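Local coordinates for protein pantothenate kinase (Coxiella burnetii, PDB 3TQC) that catalyses the ATP-dependent phosphorylation of (R)-pantothenate to 4'-phosphopantothenate, the first of the five steps of coenzyme A biosynthesis from pantothenate, at residues 89-94 / 166-171; 121-126 / 196-201. All blocks are in the same frame, centred on the assembly; numbering follows the deposited sequence.

In the fold
Both interactions meet on the central sheet, where strands 93-99 and 199-203 are neighbours. Interaction 2 lies within the sheet, joining edge strand 125-129 of this chain to 199-203 through parallel backbone hydrogen bonds; it is buried at V125, I199 and I201 but solvent-exposed at D121, P123 and N124. Interaction 1 sets the C-terminal end of helix 157-168 against the start of strand 93-99; it is largely buried and mostly apolar, with one lysine-to-carbonyl bond and the second subunit close by. The two are tied by a salt bridge from K90 to D198 and by the neighbouring backbones of Y93 and V200.

Interaction 1. Residues 89-94 / 166-171; sequences PKVPYI and AIKSGQ
K168 reaches from the end of its helix to the backbone of P92, while V91, P92 and I94 pack against the last helical turn and what follows it. The lysine NZ gives a hydrogen bond of 2.8 Å to P92 O, approaching in the carbonyl plane with a C=O...N angle of 160°. Its CB starts out pointing away from residues 89-94; a bend at chi2 (-63°) turns the chain back, and the outer methylenes run extended to the carbonyl. On the way it crosses the V91 side chain at about a right angle, CD nearest V91 CG2, and runs past I94 in the opposite direction, K168 CE 4.0 Å from I94 CG1. The P92 ring crosses I167 at about a right angle, P92 CG 3.6 Å from I167 CG2 and P92 CD 3.5 Å from I167 O. That methyl also meets I94 CD1, at 4.1 Å. V91 points at the helix end, where its CG1 lies 3.5 Å from K168 O and 3.6 Å from G170 N. The backbone there forms a Schellman motif: G170 has positive phi (91°), and G170 N and Q171 N bond back to I167 O and A166 O. Farther out, D228 makes a salt bridge with K168 NZ and accepts from I94 N; the lysine thus bridges that carboxylate and the carbonyl just before the strand. K320 of the second subunit packs on V91 and bonds to S169 O. This is a Schellman-capped helix C-terminus packed against the entry of a central strand in a P-loop kinase fold.

Interaction 2. Residues 121-126 / 196-201; sequences DHPNVE and QPDIVI
Parallel strands 125-129 and 199-203 of the central sheet begin here side by side. V125 pairs with I199 and E126 with V200. E126 is gripped through both its backbone groups: its N bonds to I199 O at 2.8 Å, and its O receives I201 N at 2.6 Å, nearly in line with the carbonyl. Just ahead of the strands, N124 O accepts from two consecutive amides, I199 N at 3.1 Å and D198 N, closer at 2.8 Å but less straight (N-H...O 135°). The D198 carboxylate, almost parallel to the N124 amide plane (3°), returns a bond, OD2 taking N124 N at 3.1 Å with its anti lone pair; OD1 forms a salt bridge with K90. On one side of the sheet V125 and I199 lie alongside, V125 CG1 3.9 Å from I199 CG2 and also near I201 CD1. I199 CD1 makes a CH-pi contact over a face of the H122 ring, 3.8 Å from its centroid. H122 CG is wedged between its own backbone N and carbonyl carbon (chi1 50°), which turns a face of the ring to this methyl; S67 holds NE2. On the face of E126 and V200, the E126 side chain crosses the P197 ring roughly perpendicularly, its CG nearest P197 CB and CG. Helix 105-116, into which the P-loop leads, packs on I199 and I201, as expected of the parallel core of a P-loop NTPase fold.

Interaction 1. Residues 89-94 / 166-171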
loop_
_atom_site.group_PDB
_atom_site.type_symbol
_atom_site.label_atom_id
_atom_site.label_comp_id
_atom_site.label_asym_id
_atom_site.label_seq_id
_atom_site.Cartn_x
_atom_site.Cartn_y
_atom_site.Cartn_z
ATOM N N PRO B 89 0.825 -13.876 18.836
ATOM C CA PRO B 89 1.330 -12.576 19.224
ATOM C C PRO B 89 1.361 -11.618 18.049
ATOM O O PRO B 89 1.215 -12.029 16.895
ATOM C CB PRO B 89 2.745 -12.872 19.707
ATOM C CG PRO B 89 3.130 -14.152 19.078
ATOM C CD PRO B 89 1.896 -14.862 18.628
ATOM N N LYS B 90 1.550 -10.346 18.359
ATOM C CA LYS B 90 1.774 -9.338 17.334
ATOM C C LYS B 90 3.023 -9.609 16.502
ATOM O O LYS B 90 3.946 -10.311 16.912
ATOM C CB LYS B 90 1.883 -7.948 17.955
ATOM C CG LYS B 90 3.190 -7.696 18.707
ATOM C CD LYS B 90 3.108 -6.414 19.538
ATOM C CE LYS B 90 4.428 -6.138 20.266
ATOM N NZ LYS B 90 5.427 -5.449 19.380
ATOM N N VAL B 91 3.023 -9.023 15.321
ATOM C CA VAL B 91 4.180 -8.971 14.476
ATOM C C VAL B 91 4.670 -7.508 14.555
ATOM O O VAL B 91 3.941 -6.641 15.057
ATOM C CB VAL B 91 3.826 -9.357 13.024
ATOM C CG1 VAL B 91 3.538 -10.824 12.923
ATOM C CG2 VAL B 91 2.657 -8.556 12.529
ATOM N N PRO B 92 5.882 -7.228 14.044
ATOM C CA PRO B 92 6.443 -5.888 14.189
ATOM C C PRO B 92 5.750 -4.861 13.305
ATOM O O PRO B 92 5.220 -5.180 12.243
ATOM C CB PRO B 92 7.908 -6.063 13.752
ATOM C CG PRO B 92 8.176 -7.537 13.854
ATOM C CD PRO B 92 6.847 -8.143 13.421
ATOM N N TYR B 93 5.740 -3.638 13.785
ATOM C CA TYR B 93 5.328 -2.507 13.000
ATOM C C TYR B 93 6.536 -2.118 12.154
ATOM O O TYR B 93 7.618 -1.968 12.693
ATOM C CB TYR B 93 4.932 -1.367 13.928
ATOM C CG TYR B 93 4.199 -0.271 13.224
ATOM C CD1 TYR B 93 2.823 -0.272 13.154
ATOM C CD2 TYR B 93 4.888 0.783 12.628
ATOM C CE1 TYR B 93 2.153 0.728 12.504
ATOM C CE2 TYR B 93 4.231 1.773 11.970
ATOM C CZ TYR B 93 2.858 1.756 11.923
ATOM O OH TYR B 93 2.189 2.757 11.265
ATOM N N ILE B 94 6.365 -1.988 10.844
ATOM C CA ILE B 94 7.490 -1.697 9.961
ATOM C C ILE B 94 7.330 -0.340 9.316
ATOM O O ILE B 94 6.323 -0.077 8.662
ATOM C CB ILE B 94 7.647 -2.737 8.860
ATOM C CG1 ILE B 94 7.785 -4.142 9.461
ATOM C CG2 ILE B 94 8.859 -2.411 8.017
ATOM C CD1 ILE B 94 8.393 -5.165 8.497
ATOM N N ALA B 166 8.641 -13.046 6.126
ATOM C CA ALA B 166 8.960 -13.803 7.324
ATOM C C ALA B 166 8.741 -12.950 8.578
ATOM O O ALA B 166 8.203 -13.421 9.580
ATOM C CB ALA B 166 10.369 -14.307 7.258
ATOM N N ILE B 167 9.138 -11.687 8.519
ATOM C CA ILE B 167 8.986 -10.816 9.679
ATOM C C ILE B 167 7.503 -10.621 9.978
ATOM O O ILE B 167 7.079 -10.720 11.117
ATOM C CB ILE B 167 9.731 -9.492 9.495
ATOM C CG1 ILE B 167 11.243 -9.759 9.499
ATOM C CG2 ILE B 167 9.393 -8.508 10.616
ATOM C CD1 ILE B 167 12.078 -8.571 9.117
ATOM N N LYS B 168 6.718 -10.409 8.932
ATOM C CA LYS B 168 5.303 -10.128 9.064
ATOM C C LYS B 168 4.502 -11.388 9.262
ATOM O O LYS B 168 3.281 -11.325 9.427
ATOM C CB LYS B 168 4.798 -9.357 7.842
ATOM C CG LYS B 168 5.090 -7.849 7.920
ATOM C CD LYS B 168 4.376 -7.202 9.103
ATOM C CE LYS B 168 4.193 -5.711 8.908
ATOM N NZ LYS B 168 3.485 -5.101 10.048
ATOM N N SER B 169 5.189 -12.528 9.249
ATOM C CA SER B 169 4.597 -13.796 9.610
ATOM C C SER B 169 4.886 -14.162 11.073
ATOM O O SER B 169 4.362 -15.133 11.570
ATOM C CB SER B 169 5.115 -14.883 8.697
ATOM O OG SER B 169 4.810 -14.588 7.366
ATOM N N GLY B 170 5.711 -13.382 11.760
ATOM C CA GLY B 170 6.018 -13.642 13.165
ATOM C C GLY B 170 7.234 -14.520 13.374
ATOM O O GLY B 170 7.524 -14.906 14.516
ATOM N N GLN B 171 7.950 -14.814 12.286
ATOM C CA GLN B 171 9.116 -15.693 12.319
ATOM C C GLN B 171 10.241 -15.132 13.186
ATOM O O GLN B 171 10.536 -13.952 13.153
ATOM C CB GLN B 171 9.644 -15.923 10.903
ATOM C CG GLN B 171 10.829 -16.895 10.779
ATOM C CD GLN B 171 11.132 -17.250 9.307
ATOM O OE1 GLN B 171 10.226 -17.271 8.457
ATOM N NE2 GLN B 171 12.406 -17.510 9.005
#

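Interaction 2. Residues 121-126 / 196-201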
loop_
_atom_site.group_PDB
_atom_site.type_symbol
_atom_site.label_atom_id
_atom_site.label_comp_id
_atom_site.label_asym_id
_atom_site.label_seq_id
_atom_site.Cartn_x
_atom_site.Cartn_y
_atom_site.Cartn_z
ATOM N N ASP B 121 6.428 0.979 25.169
ATOM C CA ASP B 121 5.589 0.090 24.352
ATOM C C ASP B 121 6.342 -0.505 23.178
ATOM O O ASP B 121 5.866 -1.454 22.577
ATOM C CB ASP B 121 4.332 0.796 23.821
ATOM C CG ASP B 121 3.258 0.967 24.893
ATOM O OD1 ASP B 121 3.391 0.365 25.979
ATOM O OD2 ASP B 121 2.283 1.712 24.647
ATOM N N HIS B 122 7.495 0.054 22.833
ATOM C CA HIS B 122 8.240 -0.455 21.702
ATOM C C HIS B 122 9.732 -0.179 21.777
ATOM O O HIS B 122 10.298 0.457 20.907
ATOM C CB HIS B 122 7.623 0.042 20.398
ATOM C CG HIS B 122 7.378 1.511 20.348
ATOM N ND1 HIS B 122 8.395 2.434 20.211
ATOM C CD2 HIS B 122 6.225 2.219 20.371
ATOM C CE1 HIS B 122 7.876 3.648 20.174
ATOM N NE2 HIS B 122 6.563 3.547 20.270
ATOM N N PRO B 123 10.390 -0.703 22.822
ATOM C CA PRO B 123 11.810 -0.441 23.021
ATOM C C PRO B 123 12.706 -1.178 22.037
ATOM O O PRO B 123 13.872 -0.811 21.897
ATOM C CB PRO B 123 12.055 -0.981 24.431
ATOM C CG PRO B 123 11.138 -2.133 24.528
ATOM C CD PRO B 123 9.898 -1.720 23.771
ATOM N N ASN B 124 12.180 -2.213 21.380
ATOM C CA ASN B 124 12.993 -3.038 20.490
ATOM C C ASN B 124 12.828 -2.589 19.058
ATOM O O ASN B 124 11.792 -2.819 18.438
ATOM C CB ASN B 124 12.651 -4.512 20.654
ATOM C CG ASN B 124 13.038 -5.032 22.016
ATOM O OD1 ASN B 124 14.060 -4.628 22.564
ATOM N ND2 ASN B 124 12.222 -5.924 22.578
ATOM N N VAL B 125 13.847 -1.906 18.551
ATOM C CA VAL B 125 13.749 -1.297 17.239
ATOM C C VAL B 125 14.918 -1.713 16.386
ATOM O O VAL B 125 16.059 -1.585 16.811
ATOM C CB VAL B 125 13.674 0.231 17.351
ATOM C CG1 VAL B 125 13.338 0.860 15.984
ATOM C CG2 VAL B 125 12.622 0.607 18.390
ATOM N N GLU B 126 14.626 -2.206 15.185
ATOM C CA GLU B 126 15.668 -2.677 14.265
ATOM C C GLU B 126 15.636 -1.964 12.946
ATOM O O GLU B 126 14.582 -1.558 12.485
ATOM C CB GLU B 126 15.535 -4.170 13.992
ATOM C CG GLU B 126 15.667 -5.004 15.220
ATOM C CD GLU B 126 17.086 -5.112 15.734
ATOM O OE1 GLU B 126 17.976 -4.312 15.357
ATOM O OE2 GLU B 126 17.317 -6.015 16.553
ATOM N N GLN B 196 11.752 -10.483 15.824
ATOM C CA GLN B 196 10.452 -9.926 16.226
ATOM C C GLN B 196 10.560 -8.719 17.149
ATOM O O GLN B 196 9.991 -8.707 18.226
ATOM C CB GLN B 196 9.550 -11.011 16.821
ATOM C CG GLN B 196 9.155 -12.046 15.792
ATOM C CD GLN B 196 8.273 -11.476 14.694
ATOM O OE1 GLN B 196 8.571 -11.610 13.502
ATOM N NE2 GLN B 196 7.170 -10.858 15.087
ATOM N N PRO B 197 11.286 -7.684 16.705
ATOM C CA PRO B 197 11.328 -6.461 17.489
ATOM C C PRO B 197 9.950 -5.815 17.427
ATOM O O PRO B 197 9.051 -6.321 16.758
ATOM C CB PRO B 197 12.331 -5.612 16.732
ATOM C CG PRO B 197 12.127 -6.018 15.306
ATOM C CD PRO B 197 11.830 -7.480 15.344
ATOM N N ASP B 198 9.776 -4.705 18.113
ATOM C CA ASP B 198 8.503 -4.030 18.083
ATOM C C ASP B 198 8.382 -3.232 16.802
ATOM O O ASP B 198 7.295 -3.066 16.266
ATOM C CB ASP B 198 8.400 -3.116 19.296
ATOM C CG ASP B 198 8.480 -3.883 20.580
ATOM O OD1 ASP B 198 7.534 -4.680 20.821
ATOM O OD2 ASP B 198 9.492 -3.708 21.313
ATOM N N ILE B 199 9.519 -2.733 16.327
ATOM C CA ILE B 199 9.563 -1.891 15.144
ATOM C C ILE B 199 10.735 -2.291 14.273
ATOM O O ILE B 199 11.840 -2.566 14.774
ATOM C CB ILE B 199 9.705 -0.408 15.521
ATOM C CG1 ILE B 199 8.494 0.050 16.362
ATOM C CG2 ILE B 199 9.904 0.442 14.267
ATOM C CD1 ILE B 199 8.648 1.474 16.961
ATOM N N VAL B 200 10.481 -2.360 12.967
ATOM C CA VAL B 200 11.532 -2.515 11.997
ATOM C C VAL B 200 11.527 -1.259 11.162
ATOM O O VAL B 200 10.484 -0.856 10.641
ATOM C CB VAL B 200 11.287 -3.732 11.081
ATOM C CG1 VAL B 200 12.337 -3.779 9.972
ATOM C CG2 VAL B 200 11.274 -5.024 11.913
ATOM N N ILE B 201 12.673 -0.604 11.053
ATOM C CA ILE B 201 12.788 0.526 10.160
ATOM C C ILE B 201 13.430 -0.033 8.911
ATOM O O ILE B 201 14.544 -0.528 8.958
ATOM C CB ILE B 201 13.630 1.667 10.760
ATOM C CG1 ILE B 201 12.897 2.307 11.944
ATOM C CG2 ILE B 201 13.944 2.734 9.698
ATOM C CD1 ILE B 201 13.773 3.190 12.803
HETATM O O HOH W 1 10.190 -7.222 21.272
#